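Local coordinates for protein threonine phosphate decarboxylase-like enzyme (Sulfurospirillum multivorans, PDB 6OUX) that probably uses pyridoxal phosphate to decarboxylate L-serine O-phosphate to ethanolamine O-phosphate, the linker precursor in norcobamide biosynthesis, at residues A125-T130 and F147-R152; K161-I166 and K197-V202; V174-P179 and P203-D208. All blocks are in the same frame, centred on the assembly; numbering follows the deposited sequence.

Contact 1 (A125-T130 and F147-R152)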
ATOM      1  N   ALA A 125     -20.402  -8.262  15.551  1.00 13.40           N
ATOM      2  CA  ALA A 125     -20.811  -7.292  16.571  1.00 15.04           C
ATOM      3  C   ALA A 125     -19.780  -6.154  16.610  1.00 15.91           C
ATOM      4  O   ALA A 125     -18.563  -6.402  16.801  1.00 15.20           O
ATOM      5  CB  ALA A 125     -20.975  -7.918  17.932  1.00 14.28           C
ATOM      6  N   LEU A 126     -20.284  -4.947  16.364  1.00 17.15           N
ATOM      7  CA  LEU A 126     -19.502  -3.685  16.476  1.00 17.01           C
ATOM      8  C   LEU A 126     -20.061  -2.828  17.582  1.00 19.21           C
ATOM      9  O   LEU A 126     -21.251  -2.933  17.941  1.00 16.38           O
ATOM     10  CB  LEU A 126     -19.572  -2.889  15.190  1.00 17.56           C
ATOM     11  CG  LEU A 126     -19.254  -3.598  13.877  1.00 18.87           C
ATOM     12  CD1 LEU A 126     -19.463  -2.602  12.726  1.00 19.49           C
ATOM     13  CD2 LEU A 126     -17.816  -4.062  13.902  1.00 19.28           C
ATOM     14  N   MET A 127     -19.224  -1.951  18.136  1.00 19.04           N
ATOM     15  CA  MET A 127     -19.736  -0.956  19.084  1.00 21.12           C
ATOM     16  C   MET A 127     -20.059   0.325  18.336  1.00 20.88           C
ATOM     17  O   MET A 127     -19.503   0.604  17.277  1.00 23.59           O
ATOM     18  CB  MET A 127     -18.722  -0.685  20.196  1.00 24.95           C
ATOM     19  CG  MET A 127     -18.422  -1.867  21.139  1.00 27.01           C
ATOM     20  SD  MET A 127     -17.027  -1.323  22.187  1.00 31.46           S
ATOM     21  CE  MET A 127     -15.614  -1.104  21.023  1.00 20.27           C
ATOM     22  N   ILE A 128     -20.886   1.137  18.950  1.00 21.97           N
ATOM     23  CA  ILE A 128     -21.233   2.445  18.438  1.00 24.17           C
ATOM     24  C   ILE A 128     -21.207   3.433  19.623  1.00 21.95           C
ATOM     25  O   ILE A 128     -21.747   3.142  20.698  1.00 20.96           O
ATOM     26  CB  ILE A 128     -22.640   2.341  17.780  1.00 28.91           C
ATOM     27  CG1 ILE A 128     -23.106   3.644  17.203  1.00 33.81           C
ATOM     28  CG2 ILE A 128     -23.688   1.960  18.814  1.00 32.02           C
ATOM     29  CD1 ILE A 128     -24.493   3.542  16.590  1.00 35.42           C
ATOM     30  N   PRO A 129     -20.580   4.624  19.450  1.00 18.98           N
ATOM     31  CA  PRO A 129     -19.918   5.120  18.303  1.00 17.56           C
ATOM     32  C   PRO A 129     -18.526   4.621  18.080  1.00 18.06           C
ATOM     33  O   PRO A 129     -17.840   4.310  19.023  1.00 16.20           O
ATOM     34  CB  PRO A 129     -19.854   6.611  18.562  1.00 17.22           C
ATOM     35  CG  PRO A 129     -19.879   6.745  19.987  1.00 16.95           C
ATOM     36  CD  PRO A 129     -20.746   5.659  20.464  1.00 18.38           C
ATOM     37  N   THR A 130     -18.127   4.569  16.815  1.00 17.90           N
ATOM     38  CA  THR A 130     -16.748   4.274  16.462  1.00 22.98           C
ATOM     39  C   THR A 130     -16.433   5.155  15.276  1.00 20.34           C
ATOM     40  O   THR A 130     -17.342   5.534  14.512  1.00 19.45           O
ATOM     41  CB  THR A 130     -16.534   2.770  16.036  1.00 26.89           C
ATOM     42  OG1 THR A 130     -17.373   1.862  16.752  1.00 36.31           O
ATOM     43  CG2 THR A 130     -15.259   2.412  16.372  1.00 27.82           C
ATOM     44  N   PHE A 147     -23.502  -2.850  19.543  1.00 18.47           N
ATOM     45  CA  PHE A 147     -23.629  -2.562  20.982  1.00 22.40           C
ATOM     46  C   PHE A 147     -23.498  -1.021  21.219  1.00 23.60           C
ATOM     47  O   PHE A 147     -22.487  -0.448  20.832  1.00 22.26           O
ATOM     48  CB  PHE A 147     -22.516  -3.303  21.747  1.00 23.14           C
ATOM     49  CG  PHE A 147     -22.618  -3.145  23.241  1.00 23.79           C
ATOM     50  CD1 PHE A 147     -23.511  -3.916  23.961  1.00 24.44           C
ATOM     51  CD2 PHE A 147     -21.854  -2.202  23.908  1.00 23.40           C
ATOM     52  CE1 PHE A 147     -23.665  -3.748  25.311  1.00 25.32           C
ATOM     53  CE2 PHE A 147     -21.990  -2.029  25.274  1.00 24.12           C
ATOM     54  CZ  PHE A 147     -22.896  -2.807  25.973  1.00 24.56           C
ATOM     55  N   PRO A 148     -24.527  -0.352  21.807  1.00 26.87           N
ATOM     56  CA  PRO A 148     -24.468   1.121  21.971  1.00 25.20           C
ATOM     57  C   PRO A 148     -23.729   1.520  23.199  1.00 21.26           C
ATOM     58  O   PRO A 148     -24.061   1.067  24.241  1.00 20.09           O
ATOM     59  CB  PRO A 148     -25.949   1.513  22.095  1.00 29.60           C
ATOM     60  CG  PRO A 148     -26.598   0.291  22.681  1.00 29.00           C
ATOM     61  CD  PRO A 148     -25.906  -0.855  22.022  1.00 26.23           C
ATOM     62  N   LEU A 149     -22.662   2.286  23.055  1.00 19.92           N
ATOM     63  CA  LEU A 149     -22.018   2.913  24.220  1.00 22.07           C
ATOM     64  C   LEU A 149     -22.935   4.047  24.650  1.00 21.53           C
ATOM     65  O   LEU A 149     -23.541   4.715  23.821  1.00 22.03           O
ATOM     66  CB  LEU A 149     -20.673   3.522  23.852  1.00 20.54           C
ATOM     67  CG  LEU A 149     -19.406   2.662  23.788  1.00 23.99           C
ATOM     68  CD1 LEU A 149     -19.545   1.237  24.289  1.00 22.96           C
ATOM     69  CD2 LEU A 149     -18.659   2.801  22.475  1.00 23.44           C
ATOM     70  N   ASN A 150     -23.004   4.316  25.927  1.00 20.90           N
ATOM     71  CA  ASN A 150     -23.865   5.390  26.318  1.00 23.21           C
ATOM     72  C   ASN A 150     -23.097   6.665  26.763  1.00 20.22           C
ATOM     73  O   ASN A 150     -22.212   6.631  27.645  1.00 17.76           O
ATOM     74  CB  ASN A 150     -24.851   4.828  27.301  1.00 29.82           C
ATOM     75  CG  ASN A 150     -25.506   5.873  28.128  1.00 38.00           C
ATOM     76  OD1 ASN A 150     -26.176   6.825  27.638  1.00 36.69           O
ATOM     77  ND2 ASN A 150     -25.336   5.697  29.432  1.00 47.04           N
ATOM     78  N   GLU A 151     -23.468   7.770  26.122  1.00 19.69           N
ATOM     79  CA  GLU A 151     -22.926   9.091  26.428  1.00 21.35           C
ATOM     80  C   GLU A 151     -22.956   9.420  27.937  1.00 20.94           C
ATOM     81  O   GLU A 151     -22.001   9.960  28.484  1.00 18.51           O
ATOM     82  CB  GLU A 151     -23.660  10.161  25.615  1.00 19.09           C
ATOM     83  CG  GLU A 151     -22.979  11.520  25.677  1.00 20.21           C
ATOM     84  CD  GLU A 151     -23.314  12.383  26.885  1.00 19.71           C
ATOM     85  OE1 GLU A 151     -24.348  12.130  27.553  1.00 21.28           O
ATOM     86  OE2 GLU A 151     -22.541  13.344  27.143  1.00 17.71           O
ATOM     87  N   ARG A 152     -24.030   9.041  28.613  1.00 24.21           N
ATOM     88  CA  ARG A 152     -24.181   9.291  30.071  1.00 26.71           C
ATOM     89  C   ARG A 152     -23.146   8.613  30.927  1.00 25.42           C
ATOM     90  O   ARG A 152     -22.938   9.069  32.016  1.00 28.18           O
ATOM     91  CB  ARG A 152     -25.577   8.871  30.631  1.00 33.46           C
ATOM     92  CG  ARG A 152     -26.782   9.158  29.743  1.00 43.03           C
ATOM     93  CD  ARG A 152     -28.081   8.392  30.093  1.00 51.06           C
ATOM     94  NE  ARG A 152     -27.920   6.948  30.390  1.00 57.95           N
ATOM     95  CZ  ARG A 152     -27.694   6.430  31.601  1.00 57.82           C
ATOM     96  NH1 ARG A 152     -27.581   7.220  32.661  1.00 59.19           N
ATOM     97  NH2 ARG A 152     -27.549   5.115  31.748  1.00 59.68           N
TER
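Leu149 N donates to Ile128 O at 2.7 Å. The leucine side chain then folds back past the same oxygen, CB lying 3.4 Å from Ile128 O and 4.0 Å from Pro129 CD. From there its two methyls part: CD1 meets Met127 SD at 4.2 Å, while CD2 comes 3.9 Å from Pro129 O. Met127 suits this place because its chain is flexible: a bend at the last torsion (chi3 -65°) leads the methyl away from the neighbouring strand after the sulfur has touched the leucine. Met127 and Phe147 point to one face of the sheet, Ile128 and Pro148 to the other. There Ile128 CG2 presses on Pro148 CA at 3.4 Å, a tight fit for two carbons.

These side chains stand on two parallel strands, 123-128 and 143-148, the second being an edge strand of the mixed sheet within this chain. It is the large sheet of the class I and II aminotransferase family, in which this decarboxylase falls by sequence. Two further backbone bonds fix the register: Phe147 N to Leu126 O, 2.8 Å, and Ile128 N to Phe147 O, 2.9 Å. Phe147 and Leu149 turn their amides to strand 123-128; the position between them has its nitrogen on the other side, so a proline on this edge strand costs the pairing no bond.

Farther out, the Phe147 ring leaves the strand pair with CG anti to its amide nitrogen (chi1 -176°) and meets Tyr162 edge-to-face, with Phe165 also against it; an aromatic here carries the edge strand onto helix 159-169. Pro129, preceded by a cis peptide bond, turns the chain at the strand end, and its carbonyl oxygen accepts a hydrogen bond from Asn180 ND2.

Contact 2 (K161-I166 and K197-V202)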
ATOM      1  N   LYS A 161     -22.363  -6.141  30.428  1.00 24.56           N
ATOM      2  CA  LYS A 161     -23.514  -6.009  29.533  1.00 25.28           C
ATOM      3  C   LYS A 161     -23.141  -6.370  28.146  1.00 19.66           C
ATOM      4  O   LYS A 161     -23.935  -6.935  27.413  1.00 20.93           O
ATOM      5  CB  LYS A 161     -24.144  -4.608  29.543  1.00 27.80           C
ATOM      6  CG  LYS A 161     -24.904  -4.339  30.825  1.00 32.74           C
ATOM      7  CD  LYS A 161     -25.359  -2.898  30.960  1.00 36.84           C
ATOM      8  CE  LYS A 161     -25.905  -2.651  32.373  1.00 39.10           C
ATOM      9  NZ  LYS A 161     -26.398  -1.255  32.474  1.00 39.83           N
ATOM     10  N   TYR A 162     -21.950  -5.991  27.767  1.00 18.41           N
ATOM     11  CA  TYR A 162     -21.433  -6.331  26.458  1.00 16.60           C
ATOM     12  C   TYR A 162     -21.380  -7.856  26.285  1.00 17.46           C
ATOM     13  O   TYR A 162     -21.849  -8.362  25.292  1.00 18.62           O
ATOM     14  CB  TYR A 162     -20.064  -5.777  26.314  1.00 16.64           C
ATOM     15  CG  TYR A 162     -19.451  -6.119  24.987  1.00 17.25           C
ATOM     16  CD1 TYR A 162     -19.859  -5.463  23.820  1.00 17.13           C
ATOM     17  CD2 TYR A 162     -18.502  -7.090  24.898  1.00 17.09           C
ATOM     18  CE1 TYR A 162     -19.283  -5.756  22.609  1.00 17.80           C
ATOM     19  CE2 TYR A 162     -17.923  -7.413  23.683  1.00 17.61           C
ATOM     20  CZ  TYR A 162     -18.328  -6.777  22.554  1.00 17.58           C
ATOM     21  OH  TYR A 162     -17.761  -7.124  21.361  1.00 19.95           O
ATOM     22  N   CYS A 163     -20.824  -8.562  27.264  1.00 17.48           N
ATOM     23  CA  CYS A 163     -20.750 -10.006  27.211  1.00 20.15           C
ATOM     24  C   CYS A 163     -22.131 -10.660  27.081  1.00 19.42           C
ATOM     25  O   CYS A 163     -22.300 -11.585  26.316  1.00 18.59           O
ATOM     26  CB  CYS A 163     -20.054 -10.534  28.440  1.00 22.03           C
ATOM     27  SG  CYS A 163     -18.285 -10.284  28.337  1.00 22.73           S
ATOM     28  N   GLN A 164     -23.104 -10.175  27.844  1.00 17.72           N
ATOM     29  CA  GLN A 164     -24.440 -10.711  27.746  1.00 20.15           C
ATOM     30  C   GLN A 164     -25.062 -10.475  26.338  1.00 19.94           C
ATOM     31  O   GLN A 164     -25.727 -11.339  25.777  1.00 18.61           O
ATOM     32  CB  GLN A 164     -25.312 -10.081  28.821  1.00 21.42           C
ATOM     33  CG  GLN A 164     -26.678 -10.695  28.869  1.00 23.22           C
ATOM     34  CD  GLN A 164     -26.598 -12.200  29.131  1.00 26.50           C
ATOM     35  OE1 GLN A 164     -26.936 -13.023  28.266  1.00 30.16           O
ATOM     36  NE2 GLN A 164     -26.092 -12.562  30.274  1.00 23.72           N
ATOM     37  N   PHE A 165     -24.812  -9.290  25.790  1.00 17.36           N
ATOM     38  CA  PHE A 165     -25.184  -8.945  24.452  1.00 17.35           C
ATOM     39  C   PHE A 165     -24.558  -9.934  23.435  1.00 17.76           C
ATOM     40  O   PHE A 165     -25.263 -10.432  22.534  1.00 16.89           O
ATOM     41  CB  PHE A 165     -24.750  -7.510  24.142  1.00 16.85           C
ATOM     42  CG  PHE A 165     -24.975  -7.108  22.733  1.00 15.95           C
ATOM     43  CD1 PHE A 165     -26.265  -6.853  22.279  1.00 17.44           C
ATOM     44  CD2 PHE A 165     -23.924  -7.014  21.848  1.00 16.74           C
ATOM     45  CE1 PHE A 165     -26.492  -6.508  20.947  1.00 19.07           C
ATOM     46  CE2 PHE A 165     -24.128  -6.653  20.521  1.00 16.54           C
ATOM     47  CZ  PHE A 165     -25.414  -6.397  20.071  1.00 18.66           C
ATOM     48  N   ILE A 166     -23.250 -10.168  23.567  1.00 15.23           N
ATOM     49  CA  ILE A 166     -22.562 -11.131  22.701  1.00 15.67           C
ATOM     50  C   ILE A 166     -23.136 -12.585  22.896  1.00 15.03           C
ATOM     51  O   ILE A 166     -23.322 -13.337  21.931  1.00 16.40           O
ATOM     52  CB  ILE A 166     -21.010 -11.091  22.887  1.00 14.41           C
ATOM     53  CG1 ILE A 166     -20.442  -9.707  22.536  1.00 14.51           C
ATOM     54  CG2 ILE A 166     -20.336 -12.158  22.003  1.00 15.37           C
ATOM     55  CD1 ILE A 166     -20.819  -9.199  21.173  1.00 13.84           C
ATOM     56  N   LYS A 197     -12.124 -14.246  28.818  1.00 16.67           N
ATOM     57  CA  LYS A 197     -12.456 -15.550  29.367  1.00 19.36           C
ATOM     58  C   LYS A 197     -13.929 -15.950  29.077  1.00 19.41           C
ATOM     59  O   LYS A 197     -14.199 -17.075  28.622  1.00 17.77           O
ATOM     60  CB  LYS A 197     -12.199 -15.578  30.856  1.00 22.10           C
ATOM     61  CG  LYS A 197     -10.727 -15.573  31.169  1.00 25.69           C
ATOM     62  CD  LYS A 197     -10.498 -15.512  32.678  1.00 30.95           C
ATOM     63  CE  LYS A 197      -9.235 -16.283  33.072  1.00 33.86           C
ATOM     64  NZ  LYS A 197      -8.052 -15.930  32.212  1.00 33.15           N
ATOM     65  N   ARG A 198     -14.830 -15.028  29.356  1.00 18.07           N
ATOM     66  CA  ARG A 198     -16.278 -15.228  29.137  1.00 17.49           C
ATOM     67  C   ARG A 198     -16.650 -15.387  27.674  1.00 16.77           C
ATOM     68  O   ARG A 198     -17.657 -16.066  27.349  1.00 17.83           O
ATOM     69  CB  ARG A 198     -17.046 -14.069  29.764  1.00 17.78           C
ATOM     70  CG  ARG A 198     -18.542 -14.064  29.593  1.00 18.54           C
ATOM     71  CD  ARG A 198     -19.240 -13.176  30.625  1.00 19.56           C
ATOM     72  NE  ARG A 198     -20.677 -13.192  30.412  1.00 22.63           N
ATOM     73  CZ  ARG A 198     -21.558 -12.384  31.010  1.00 24.31           C
ATOM     74  NH1 ARG A 198     -21.173 -11.453  31.897  1.00 24.07           N
ATOM     75  NH2 ARG A 198     -22.828 -12.475  30.660  1.00 25.61           N
ATOM     76  N   LEU A 199     -15.903 -14.735  26.780  1.00 16.32           N
ATOM     77  CA  LEU A 199     -16.187 -14.826  25.337  1.00 15.29           C
ATOM     78  C   LEU A 199     -15.346 -15.811  24.567  1.00 14.94           C
ATOM     79  O   LEU A 199     -15.193 -15.700  23.352  1.00 13.66           O
ATOM     80  CB  LEU A 199     -16.122 -13.442  24.716  1.00 15.87           C
ATOM     81  CG  LEU A 199     -17.136 -12.468  25.344  1.00 16.94           C
ATOM     82  CD1 LEU A 199     -17.070 -11.142  24.601  1.00 18.39           C
ATOM     83  CD2 LEU A 199     -18.589 -12.974  25.292  1.00 17.54           C
ATOM     84  N   ALA A 200     -14.826 -16.806  25.268  1.00 16.81           N
ATOM     85  CA  ALA A 200     -14.050 -17.898  24.675  1.00 17.98           C
ATOM     86  C   ALA A 200     -14.735 -18.644  23.563  1.00 17.04           C
ATOM     87  O   ALA A 200     -14.032 -19.232  22.727  1.00 15.32           O
ATOM     88  CB  ALA A 200     -13.575 -18.901  25.743  1.00 19.52           C
ATOM     89  N   PHE A 201     -16.067 -18.612  23.551  1.00 16.17           N
ATOM     90  CA  PHE A 201     -16.862 -19.291  22.524  1.00 17.75           C
ATOM     91  C   PHE A 201     -16.897 -18.579  21.197  1.00 17.69           C
ATOM     92  O   PHE A 201     -17.186 -19.179  20.171  1.00 17.07           O
ATOM     93  CB  PHE A 201     -18.331 -19.484  22.987  1.00 17.78           C
ATOM     94  CG  PHE A 201     -19.094 -18.184  23.201  1.00 17.03           C
ATOM     95  CD1 PHE A 201     -19.785 -17.587  22.158  1.00 18.59           C
ATOM     96  CD2 PHE A 201     -19.117 -17.570  24.455  1.00 16.07           C
ATOM     97  CE1 PHE A 201     -20.517 -16.429  22.390  1.00 18.99           C
ATOM     98  CE2 PHE A 201     -19.804 -16.403  24.668  1.00 17.19           C
ATOM     99  CZ  PHE A 201     -20.519 -15.820  23.627  1.00 17.96           C
ATOM    100  N   VAL A 202     -16.595 -17.289  21.183  1.00 15.76           N
ATOM    101  CA  VAL A 202     -16.621 -16.553  19.923  1.00 14.99           C
ATOM    102  C   VAL A 202     -15.417 -16.989  19.022  1.00 14.85           C
ATOM    103  O   VAL A 202     -14.267 -17.022  19.486  1.00 15.70           O
ATOM    104  CB  VAL A 202     -16.584 -14.989  20.200  1.00 14.60           C
ATOM    105  CG1 VAL A 202     -16.561 -14.220  18.903  1.00 15.42           C
ATOM    106  CG2 VAL A 202     -17.731 -14.572  21.110  1.00 14.70           C
TER
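Arg198 lays its guanidinium across Cys163, whose CB sits over one face of the group, 3.4 Å from Arg198 NE. Helix 189-198, to which Arg198 belongs, is the crossover helix of a beta-alpha-beta unit, and the contact sets it beside helix 159-169 on one side of the sheet. The small cysteine lets the long arginine pass close by; CG anti to the backbone N (chi1 177°) and an extended chain carry it across to salt bridges of NE with Glu167 and of NH1 with Asp160, the residues just after and just before the 161-166 segment in sequence.

Leu199, the first residue to leave helical phi/psi, fills the middle. Its CG lies 3.9 Å from Cys163 SG, and its branches divide the helix face between them: CD1 reaches Tyr162 CE2 at 3.9 Å, while CD2 reaches Ile166 CG2 at 3.8 Å. A branched leucine suits a site with neighbours one helical turn apart. The chain then reverses in a type I turn from Leu199 to Val202, closed by Val202 N to Leu199 O. Within it Phe201 extends its ring toward Ile166, CZ being 4.0 Å from CG2. Last comes Val202, whose CG2 touches that same isoleucine methyl at 3.7 Å.

Contact 3 (V174-P179 and P203-D208)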
ATOM      1  N   VAL A 174     -16.273 -10.444  16.544  1.00 13.38           N
ATOM      2  CA  VAL A 174     -16.450  -9.190  17.259  1.00 15.36           C
ATOM      3  C   VAL A 174     -15.245  -8.253  16.963  1.00 14.03           C
ATOM      4  O   VAL A 174     -14.130  -8.748  16.726  1.00 14.04           O
ATOM      5  CB  VAL A 174     -16.519  -9.572  18.742  1.00 18.46           C
ATOM      6  CG1 VAL A 174     -16.115  -8.497  19.672  1.00 20.42           C
ATOM      7  CG2 VAL A 174     -17.897 -10.214  19.054  1.00 18.04           C
ATOM      8  N   VAL A 175     -15.510  -6.943  16.887  1.00 14.15           N
ATOM      9  CA  VAL A 175     -14.426  -5.883  16.797  1.00 13.57           C
ATOM     10  C   VAL A 175     -14.452  -4.969  18.025  1.00 14.24           C
ATOM     11  O   VAL A 175     -15.477  -4.389  18.324  1.00 13.26           O
ATOM     12  CB  VAL A 175     -14.560  -5.025  15.567  1.00 13.92           C
ATOM     13  CG1 VAL A 175     -13.389  -4.011  15.441  1.00 15.38           C
ATOM     14  CG2 VAL A 175     -14.660  -5.876  14.323  1.00 14.94           C
ATOM     15  N   LEU A 176     -13.337  -4.934  18.783  1.00 14.06           N
ATOM     16  CA  LEU A 176     -13.167  -4.046  19.903  1.00 14.92           C
ATOM     17  C   LEU A 176     -11.984  -3.109  19.543  1.00 13.45           C
ATOM     18  O   LEU A 176     -10.976  -3.505  18.927  1.00 14.13           O
ATOM     19  CB  LEU A 176     -12.876  -4.789  21.200  1.00 17.16           C
ATOM     20  CG  LEU A 176     -13.908  -5.834  21.691  1.00 19.20           C
ATOM     21  CD1 LEU A 176     -13.450  -6.595  22.915  1.00 21.20           C
ATOM     22  CD2 LEU A 176     -15.224  -5.146  22.015  1.00 22.48           C
ATOM     23  N   ILE A 177     -12.163  -1.844  19.817  1.00 12.83           N
ATOM     24  CA  ILE A 177     -11.127  -0.845  19.604  1.00 12.66           C
ATOM     25  C   ILE A 177     -10.704  -0.377  21.014  1.00 11.81           C
ATOM     26  O   ILE A 177     -11.537   0.170  21.737  1.00 12.24           O
ATOM     27  CB  ILE A 177     -11.624   0.321  18.809  1.00 13.76           C
ATOM     28  CG1 ILE A 177     -12.464  -0.110  17.596  1.00 17.66           C
ATOM     29  CG2 ILE A 177     -10.444   1.244  18.380  1.00 14.75           C
ATOM     30  CD1 ILE A 177     -11.746  -0.920  16.568  1.00 17.32           C
ATOM     31  N   ASN A 178      -9.463  -0.569  21.415  1.00 11.63           N
ATOM     32  CA  ASN A 178      -9.094  -0.320  22.808  1.00 11.95           C
ATOM     33  C   ASN A 178      -7.665   0.245  22.864  1.00 11.95           C
ATOM     34  O   ASN A 178      -6.722  -0.467  22.560  1.00 13.54           O
ATOM     35  CB  ASN A 178      -9.217  -1.585  23.636  1.00 12.35           C
ATOM     36  CG  ASN A 178      -9.181  -1.309  25.098  1.00 13.36           C
ATOM     37  OD1 ASN A 178      -9.839  -0.370  25.580  1.00 13.41           O
ATOM     38  ND2 ASN A 178      -8.387  -2.069  25.819  1.00 11.89           N
ATOM     39  N   PRO A 179      -7.495   1.543  23.178  1.00 11.44           N
ATOM     40  CA  PRO A 179      -8.536   2.551  23.425  1.00 12.88           C
ATOM     41  C   PRO A 179      -9.457   2.822  22.253  1.00 12.44           C
ATOM     42  O   PRO A 179      -9.046   2.755  21.107  1.00 13.34           O
ATOM     43  CB  PRO A 179      -7.713   3.853  23.785  1.00 11.72           C
ATOM     44  CG  PRO A 179      -6.327   3.364  24.173  1.00 12.55           C
ATOM     45  CD  PRO A 179      -6.141   2.132  23.279  1.00 12.40           C
ATOM     46  N   PRO A 203     -15.654 -17.241  17.713  1.00 14.35           N
ATOM     47  CA  PRO A 203     -14.593 -17.617  16.830  1.00 15.21           C
ATOM     48  C   PRO A 203     -13.428 -16.576  16.693  1.00 14.39           C
ATOM     49  O   PRO A 203     -12.239 -16.927  16.731  1.00 13.82           O
ATOM     50  CB  PRO A 203     -15.328 -17.817  15.522  1.00 15.90           C
ATOM     51  CG  PRO A 203     -16.675 -18.348  15.944  1.00 16.14           C
ATOM     52  CD  PRO A 203     -16.964 -17.427  17.067  1.00 15.64           C
ATOM     53  N   ARG A 204     -13.772 -15.302  16.580  1.00 13.32           N
ATOM     54  CA  ARG A 204     -12.786 -14.253  16.294  1.00 12.32           C
ATOM     55  C   ARG A 204     -13.098 -13.038  17.115  1.00 11.93           C
ATOM     56  O   ARG A 204     -14.186 -12.472  16.964  1.00 11.78           O
ATOM     57  CB  ARG A 204     -12.818 -13.870  14.780  1.00 12.48           C
ATOM     58  CG  ARG A 204     -12.187 -14.918  13.836  1.00 13.63           C
ATOM     59  CD  ARG A 204     -12.580 -14.633  12.407  1.00 14.43           C
ATOM     60  NE  ARG A 204     -13.972 -14.952  12.243  1.00 16.17           N
ATOM     61  CZ  ARG A 204     -14.425 -16.203  12.051  1.00 19.42           C
ATOM     62  NH1 ARG A 204     -13.593 -17.242  11.981  1.00 18.00           N
ATOM     63  NH2 ARG A 204     -15.724 -16.434  11.937  1.00 20.84           N
ATOM     64  N   ILE A 205     -12.145 -12.634  17.969  1.00 12.15           N
ATOM     65  CA  ILE A 205     -12.259 -11.423  18.721  1.00 12.18           C
ATOM     66  C   ILE A 205     -11.080 -10.559  18.272  1.00 12.91           C
ATOM     67  O   ILE A 205      -9.916 -10.857  18.626  1.00 12.00           O
ATOM     68  CB  ILE A 205     -12.218 -11.659  20.259  1.00 13.38           C
ATOM     69  CG1 ILE A 205     -13.411 -12.551  20.670  1.00 12.99           C
ATOM     70  CG2 ILE A 205     -12.200 -10.291  20.933  1.00 13.27           C
ATOM     71  CD1 ILE A 205     -13.469 -12.865  22.131  1.00 14.15           C
ATOM     72  N   ILE A 206     -11.412  -9.555  17.463  1.00 11.48           N
ATOM     73  CA  ILE A 206     -10.467  -8.653  16.846  1.00 12.43           C
ATOM     74  C   ILE A 206     -10.318  -7.466  17.730  1.00 12.92           C
ATOM     75  O   ILE A 206     -11.317  -6.829  18.093  1.00 13.06           O
ATOM     76  CB  ILE A 206     -10.953  -8.143  15.480  1.00 13.22           C
ATOM     77  CG1 ILE A 206     -10.978  -9.314  14.487  1.00 13.17           C
ATOM     78  CG2 ILE A 206     -10.048  -7.017  15.010  1.00 14.11           C
ATOM     79  CD1 ILE A 206     -11.868  -9.066  13.303  1.00 12.75           C
ATOM     80  N   ILE A 207      -9.087  -7.191  18.141  1.00 12.18           N
ATOM     81  CA  ILE A 207      -8.837  -6.066  19.046  1.00 11.86           C
ATOM     82  C   ILE A 207      -7.868  -5.138  18.360  1.00 10.63           C
ATOM     83  O   ILE A 207      -6.678  -5.486  18.164  1.00 11.65           O
ATOM     84  CB  ILE A 207      -8.224  -6.524  20.401  1.00 12.07           C
ATOM     85  CG1 ILE A 207      -9.093  -7.593  21.061  1.00 13.00           C
ATOM     86  CG2 ILE A 207      -8.059  -5.318  21.291  1.00 12.13           C
ATOM     87  CD1 ILE A 207      -8.564  -8.243  22.338  1.00 13.50           C
ATOM     88  N   ASP A 208      -8.354  -3.949  18.039  1.00 11.26           N
ATOM     89  CA  ASP A 208      -7.545  -2.851  17.494  1.00 10.64           C
ATOM     90  C   ASP A 208      -6.930  -2.031  18.643  1.00 10.89           C
ATOM     91  O   ASP A 208      -7.624  -1.214  19.311  1.00 11.55           O
ATOM     92  CB  ASP A 208      -8.354  -1.990  16.533  1.00 10.98           C
ATOM     93  CG  ASP A 208      -7.545  -0.867  15.916  1.00 11.36           C
ATOM     94  OD1 ASP A 208      -6.337  -0.680  16.180  1.00 13.00           O
ATOM     95  OD2 ASP A 208      -8.173  -0.132  15.135  1.00 13.05           O
TER
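Val174, Leu176, Ile205 and Ile207 cover one face of this parallel strand pair, branched residues that suit a strand buried beneath helix 189-198. Leu176 CD1 rests 4.4 Å from Ile205 CG2, a loose touch, and Leu176 continues onto Met192 and Leu195 of the helix. Val175, Ile177, Ile206 and Asp208 share the opposite face, where Ile206 packs on helix 108-116. The strands and helix 189-198 form a beta-alpha-beta crossover, and five backbone hydrogen bonds hold its strands in register, among them Leu176 N to Ile206 O at 2.9 Å.

Toward the C-terminal ends the lining turns polar. With CG anti to the backbone N (chi1 -178°), Asp208 holds its carboxylate by Ile177, whose CD1 slants across it, 3.6 Å from Asp208 CB and 3.9 Å from its OD2. Were Ile177 cut back to an alanine, Asp208 CB and OD2 would probably lose their apolar neighbour and a gap would open beside the carboxylate. Ser210 OG hydrogen-bonds to Asp208 OD1, while Asn178 OD1 accepts from Leu187 N. The cis peptide after Asn178 comes shortly before Asn181, a residue that binds O-phospho-L-serine. Apolar contact at OD2 and a hydrogen bond at OD1 are consistent with an Asp208 carboxylate whose rotation is restricted.

Contacts 1 and 3 belong to one sheet, their centres about 13 Å apart, and strands 123-128 and 173-177 join them: Ala125 O probably accepts a hydrogen bond from Val175 N at 3.1 Å. Contact 2, between helix 159-169 and segment 197-202, lies against that sheet, its centre about 16 Å from that of contact 1 and 12 Å from that of contact 3; Ile166 CD1 bridges to both, 3.5 Å from Ala125 CB and 3.7 Å from Val174 CG2. The C-terminal strand ends point to the substrate site: the side chains of Ile177 in contact 3 and Pro129 in contact 1 are about 4 and 6 Å from that of Asn181. Contact 2 lies away from it.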